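Local coordinates for protein CD1-2 antigen (PDB 3DBX) that probably presents lipid antigens to T cells, as an MHC class I-like glycoprotein of the CD1 family in chicken, at residues 228-240 and 248-260. Residues are numbered along the deposited sequence; the frame is centred on the assembly and turned at random.
Sequences REVPPSPALSTGT and TYQLRSTLLVSPQ
The carbonyl oxygen of Ser-237 takes Thr-254 N at 2.6 Å, almost in line with its C=O bond, and receives a weak second bond from the hydroxyl OG of Ser-253. Ser-237 N returns a bond of 2.8 Å to Thr-254 O, which makes this the hydrogen-bonded pair at the centre of the contact. On either side of it, Ala-235 O accepts Leu-256 N and Gly-239 N donates to Arg-252 O. The first of these bonds lies in the type I turn from Ser-233 to Leu-236, which leads the chain into the strand. Water adds to both ends: one molecule donates to Ala-235 O, already held by Leu-256 N, and bonds Thr-254 OG1 at 2.7 Å; beyond the last direct bond another bridges Thr-240 O and Arg-252 N.

Side chains alternate between two faces. On one, Leu-255 holds CG anti to its backbone N (chi1 -178°) and sends CD1 among three apolar neighbours: Val-230 CG1 at 3.9 Å, Leu-236 CG at 4.0 Å and Ala-235 CB slightly farther off. Its other methyl, CD2, meets CG2 of Val-230, and the two branched side chains lie obliquely across each other. Farther along the same face the hydroxyl OG of Ser-253 comes beside Leu-236 CD2 at 3.9 Å and accepts a weak bond from NE1 of Trp-223, while Leu-251 brings CD2 to 3.7 Å from Thr-238 OG1. The reverse face is more polar: Thr-254 OG1 comes beside Ser-237 CB.

Val-230 belongs to the chain crossing from the opposing sheet, and Leu-236 touches Trp-223 of strand 220-225 in that sheet, so this leucine-rich face looks into the interior between sheets. An edge strand, 236-243, paired in a hairpin with the inner strand 249-257 in this way is characteristic of the four-stranded sheet of an immunoglobulin C1-set beta sandwich.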
loop_
_atom_site.group_PDB
_atom_site.type_symbol
_atom_site.label_atom_id
_atom_site.label_comp_id
_atom_site.label_asym_id
_atom_site.label_seq_id
_atom_site.Cartn_x
_atom_site.Cartn_y
_atom_site.Cartn_z
ATOM N N ARG A 228 18.004 6.066 28.154
ATOM C CA ARG A 228 18.898 5.608 27.092
ATOM C C ARG A 228 18.167 4.668 26.124
ATOM O O ARG A 228 17.399 3.813 26.556
ATOM C CB ARG A 228 20.106 4.889 27.706
ATOM N N GLU A 229 18.428 4.802 24.827
ATOM C CA GLU A 229 17.780 3.950 23.828
ATOM C C GLU A 229 18.031 2.453 24.013
ATOM O O GLU A 229 19.166 2.018 24.144
ATOM C CB GLU A 229 18.150 4.375 22.393
ATOM C CG GLU A 229 17.413 3.580 21.311
ATOM C CD GLU A 229 17.789 3.972 19.878
ATOM O OE1 GLU A 229 18.637 4.876 19.681
ATOM O OE2 GLU A 229 17.222 3.373 18.936
ATOM N N VAL A 230 16.952 1.673 24.016
ATOM C CA VAL A 230 17.041 0.223 24.025
ATOM C C VAL A 230 17.483 -0.217 22.633
ATOM O O VAL A 230 16.776 0.042 21.656
ATOM C CB VAL A 230 15.680 -0.459 24.378
ATOM C CG1 VAL A 230 15.804 -1.975 24.341
ATOM C CG2 VAL A 230 15.188 -0.013 25.731
ATOM N N PRO A 231 18.645 -0.895 22.540
ATOM C CA PRO A 231 19.100 -1.409 21.255
ATOM C C PRO A 231 18.184 -2.541 20.790
ATOM O O PRO A 231 17.434 -3.077 21.609
ATOM C CB PRO A 231 20.505 -1.939 21.575
ATOM C CG PRO A 231 20.426 -2.307 23.015
ATOM C CD PRO A 231 19.591 -1.228 23.623
ATOM N N PRO A 232 18.268 -2.940 19.502
ATOM C CA PRO A 232 17.324 -3.958 19.067
ATOM C C PRO A 232 17.786 -5.344 19.524
ATOM O O PRO A 232 18.971 -5.664 19.469
ATOM C CB PRO A 232 17.345 -3.850 17.534
ATOM C CG PRO A 232 18.440 -2.828 17.181
ATOM C CD PRO A 232 19.227 -2.590 18.433
ATOM N N SER A 233 16.824 -6.128 19.998
ATOM C CA SER A 233 17.009 -7.497 20.426
ATOM C C SER A 233 15.662 -8.203 20.207
ATOM O O SER A 233 14.681 -7.542 19.827
ATOM C CB SER A 233 17.420 -7.513 21.898
ATOM O OG SER A 233 16.459 -6.856 22.701
ATOM N N PRO A 234 15.600 -9.534 20.423
ATOM C CA PRO A 234 14.317 -10.241 20.430
ATOM C C PRO A 234 13.270 -9.611 21.374
ATOM O O PRO A 234 12.082 -9.782 21.152
ATOM C CB PRO A 234 14.695 -11.639 20.925
ATOM C CG PRO A 234 16.102 -11.815 20.525
ATOM C CD PRO A 234 16.727 -10.460 20.662
ATOM N N ALA A 235 13.718 -8.878 22.391
ATOM C CA ALA A 235 12.838 -8.214 23.336
ATOM C C ALA A 235 12.017 -7.090 22.703
ATOM O O ALA A 235 10.947 -6.767 23.192
ATOM C CB ALA A 235 13.638 -7.669 24.503
ATOM N N LEU A 236 12.524 -6.506 21.620
ATOM C CA LEU A 236 11.951 -5.285 21.042
ATOM C C LEU A 236 11.347 -5.582 19.670
ATOM O O LEU A 236 12.014 -6.116 18.789
ATOM C CB LEU A 236 13.048 -4.211 20.914
ATOM C CG LEU A 236 12.752 -2.704 20.964
ATOM C CD1 LEU A 236 13.950 -2.003 20.380
ATOM C CD2 LEU A 236 11.562 -2.336 20.191
ATOM N N SER A 237 10.084 -5.240 19.483
ATOM C CA SER A 237 9.460 -5.387 18.183
ATOM C C SER A 237 8.783 -4.075 17.797
ATOM O O SER A 237 7.969 -3.544 18.532
ATOM C CB SER A 237 8.447 -6.541 18.202
ATOM O OG SER A 237 7.605 -6.527 17.044
ATOM N N THR A 238 9.157 -3.524 16.653
ATOM C CA THR A 238 8.387 -2.403 16.151
ATOM C C THR A 238 7.580 -2.906 14.976
ATOM O O THR A 238 8.111 -3.597 14.095
ATOM C CB THR A 238 9.234 -1.169 15.841
ATOM O OG1 THR A 238 8.405 -0.184 15.185
ATOM C CG2 THR A 238 10.477 -1.534 14.992
ATOM N N GLY A 239 6.280 -2.649 15.023
ATOM C CA GLY A 239 5.371 -3.177 14.024
ATOM C C GLY A 239 5.488 -2.431 12.709
ATOM O O GLY A 239 6.329 -1.532 12.532
ATOM N N THR A 240 4.619 -2.818 11.786
ATOM C CA THR A 240 4.564 -2.226 10.475
ATOM C C THR A 240 3.573 -1.077 10.593
ATOM O O THR A 240 2.717 -1.079 11.483
ATOM C CB THR A 240 4.118 -3.271 9.432
ATOM O OG1 THR A 240 5.016 -4.387 9.469
ATOM C CG2 THR A 240 4.149 -2.715 8.034
ATOM N N THR A 248 -3.944 9.043 7.100
ATOM C CA THR A 248 -2.998 9.141 8.214
ATOM C C THR A 248 -2.519 7.696 8.519
ATOM O O THR A 248 -2.995 6.743 7.916
ATOM C CB THR A 248 -3.586 9.752 9.467
ATOM O OG1 THR A 248 -4.700 8.980 9.874
ATOM C CG2 THR A 248 -4.014 11.233 9.282
ATOM N N TYR A 249 -1.578 7.524 9.437
ATOM C CA TYR A 249 -1.012 6.191 9.681
ATOM C C TYR A 249 -0.972 5.888 11.181
ATOM O O TYR A 249 -1.155 6.778 11.978
ATOM C CB TYR A 249 0.404 6.097 9.085
ATOM C CG TYR A 249 0.433 6.209 7.565
ATOM C CD1 TYR A 249 0.256 5.079 6.763
ATOM C CD2 TYR A 249 0.616 7.450 6.946
ATOM C CE1 TYR A 249 0.283 5.174 5.390
ATOM C CE2 TYR A 249 0.633 7.562 5.547
ATOM C CZ TYR A 249 0.457 6.421 4.788
ATOM O OH TYR A 249 0.487 6.468 3.424
ATOM N N GLN A 250 -0.726 4.618 11.530
ATOM C CA GLN A 250 -0.682 4.127 12.889
ATOM C C GLN A 250 0.416 3.042 12.971
ATOM O O GLN A 250 0.633 2.330 12.026
ATOM C CB GLN A 250 -1.967 3.350 13.135
ATOM C CG GLN A 250 -2.850 4.006 14.064
ATOM C CD GLN A 250 -4.075 3.203 14.342
ATOM O OE1 GLN A 250 -5.128 3.406 13.720
ATOM N NE2 GLN A 250 -3.971 2.317 15.305
ATOM N N LEU A 251 1.034 2.874 14.126
ATOM C CA LEU A 251 2.140 1.917 14.303
ATOM C C LEU A 251 2.045 1.516 15.772
ATOM O O LEU A 251 1.617 2.328 16.614
ATOM C CB LEU A 251 3.499 2.657 14.083
ATOM C CG LEU A 251 4.837 1.925 14.097
ATOM C CD1 LEU A 251 5.849 2.843 13.434
ATOM C CD2 LEU A 251 5.279 1.701 15.507
ATOM N N ARG A 252 2.458 0.292 16.079
ATOM C CA ARG A 252 2.572 -0.194 17.451
ATOM C C ARG A 252 4.026 -0.666 17.626
ATOM O O ARG A 252 4.524 -1.425 16.776
ATOM C CB ARG A 252 1.653 -1.408 17.576
ATOM C CG ARG A 252 0.629 -1.424 18.718
ATOM C CD ARG A 252 -0.299 -2.697 18.533
ATOM N NE ARG A 252 -0.357 -3.558 19.728
ATOM C CZ ARG A 252 0.415 -4.632 19.950
ATOM N NH1 ARG A 252 1.344 -5.003 19.067
ATOM N NH2 ARG A 252 0.254 -5.341 21.061
ATOM N N SER A 253 4.706 -0.229 18.695
ATOM C CA SER A 253 6.025 -0.777 19.036
ATOM C C SER A 253 5.908 -1.481 20.379
ATOM O O SER A 253 5.137 -1.036 21.205
ATOM C CB SER A 253 7.081 0.325 19.124
ATOM O OG SER A 253 8.351 -0.270 19.424
ATOM N N THR A 254 6.622 -2.593 20.587
ATOM C CA THR A 254 6.503 -3.292 21.862
ATOM C C THR A 254 7.853 -3.693 22.385
ATOM O O THR A 254 8.780 -3.957 21.583
ATOM C CB THR A 254 5.612 -4.582 21.796
ATOM O OG1 THR A 254 6.249 -5.592 21.020
ATOM C CG2 THR A 254 4.200 -4.311 21.242
ATOM N N LEU A 255 7.955 -3.763 23.717
ATOM C CA LEU A 255 9.181 -4.156 24.405
ATOM C C LEU A 255 8.830 -5.149 25.505
ATOM O O LEU A 255 8.027 -4.827 26.388
ATOM C CB LEU A 255 9.871 -2.943 25.032
ATOM C CG LEU A 255 11.211 -3.177 25.760
ATOM C CD1 LEU A 255 12.269 -3.663 24.785
ATOM C CD2 LEU A 255 11.688 -1.937 26.502
ATOM N N LEU A 256 9.418 -6.343 25.466
ATOM C CA LEU A 256 9.319 -7.251 26.618
ATOM C C LEU A 256 10.239 -6.833 27.770
ATOM O O LEU A 256 11.419 -6.567 27.563
ATOM C CB LEU A 256 9.585 -8.698 26.219
ATOM C CG LEU A 256 8.518 -9.296 25.295
ATOM C CD1 LEU A 256 9.116 -10.375 24.376
ATOM C CD2 LEU A 256 7.387 -9.896 26.118
ATOM N N VAL A 257 9.681 -6.750 28.979
ATOM C CA VAL A 257 10.456 -6.421 30.166
ATOM C C VAL A 257 10.119 -7.394 31.302
ATOM O O VAL A 257 9.076 -8.045 31.277
ATOM C CB VAL A 257 10.217 -4.954 30.605
ATOM C CG1 VAL A 257 10.566 -3.981 29.468
ATOM C CG2 VAL A 257 8.755 -4.741 31.046
ATOM N N SER A 258 11.006 -7.498 32.285
ATOM C CA SER A 258 10.720 -8.230 33.516
ATOM C C SER A 258 9.951 -7.310 34.475
ATOM O O SER A 258 10.246 -6.127 34.554
ATOM C CB SER A 258 12.025 -8.686 34.175
ATOM O OG SER A 258 12.390 -9.988 33.758
ATOM N N PRO A 259 8.945 -7.838 35.188
ATOM C CA PRO A 259 8.278 -7.008 36.196
ATOM C C PRO A 259 9.199 -6.626 37.368
ATOM O O PRO A 259 10.098 -7.394 37.747
ATOM C CB PRO A 259 7.140 -7.905 36.691
ATOM C CG PRO A 259 7.598 -9.294 36.397
ATOM C CD PRO A 259 8.357 -9.187 35.111
ATOM N N GLN A 260 8.960 -5.434 37.914
ATOM C CA GLN A 260 9.720 -4.883 39.044
ATOM C C GLN A 260 11.247 -4.907 38.845
ATOM O O GLN A 260 12.003 -5.170 39.793
ATOM C CB GLN A 260 9.341 -5.596 40.352
ATOM C CG GLN A 260 7.897 -5.399 40.799
ATOM C CD GLN A 260 7.508 -6.390 41.880
ATOM O OE1 GLN A 260 7.618 -7.609 41.690
ATOM N NE2 GLN A 260 7.056 -5.877 43.028
HETATM O O HOH W 1 8.215 -7.255 21.775
HETATM O O HOH W 2 4.979 -4.466 17.232
HETATM O O HOH W 3 1.931 -1.669 13.816
#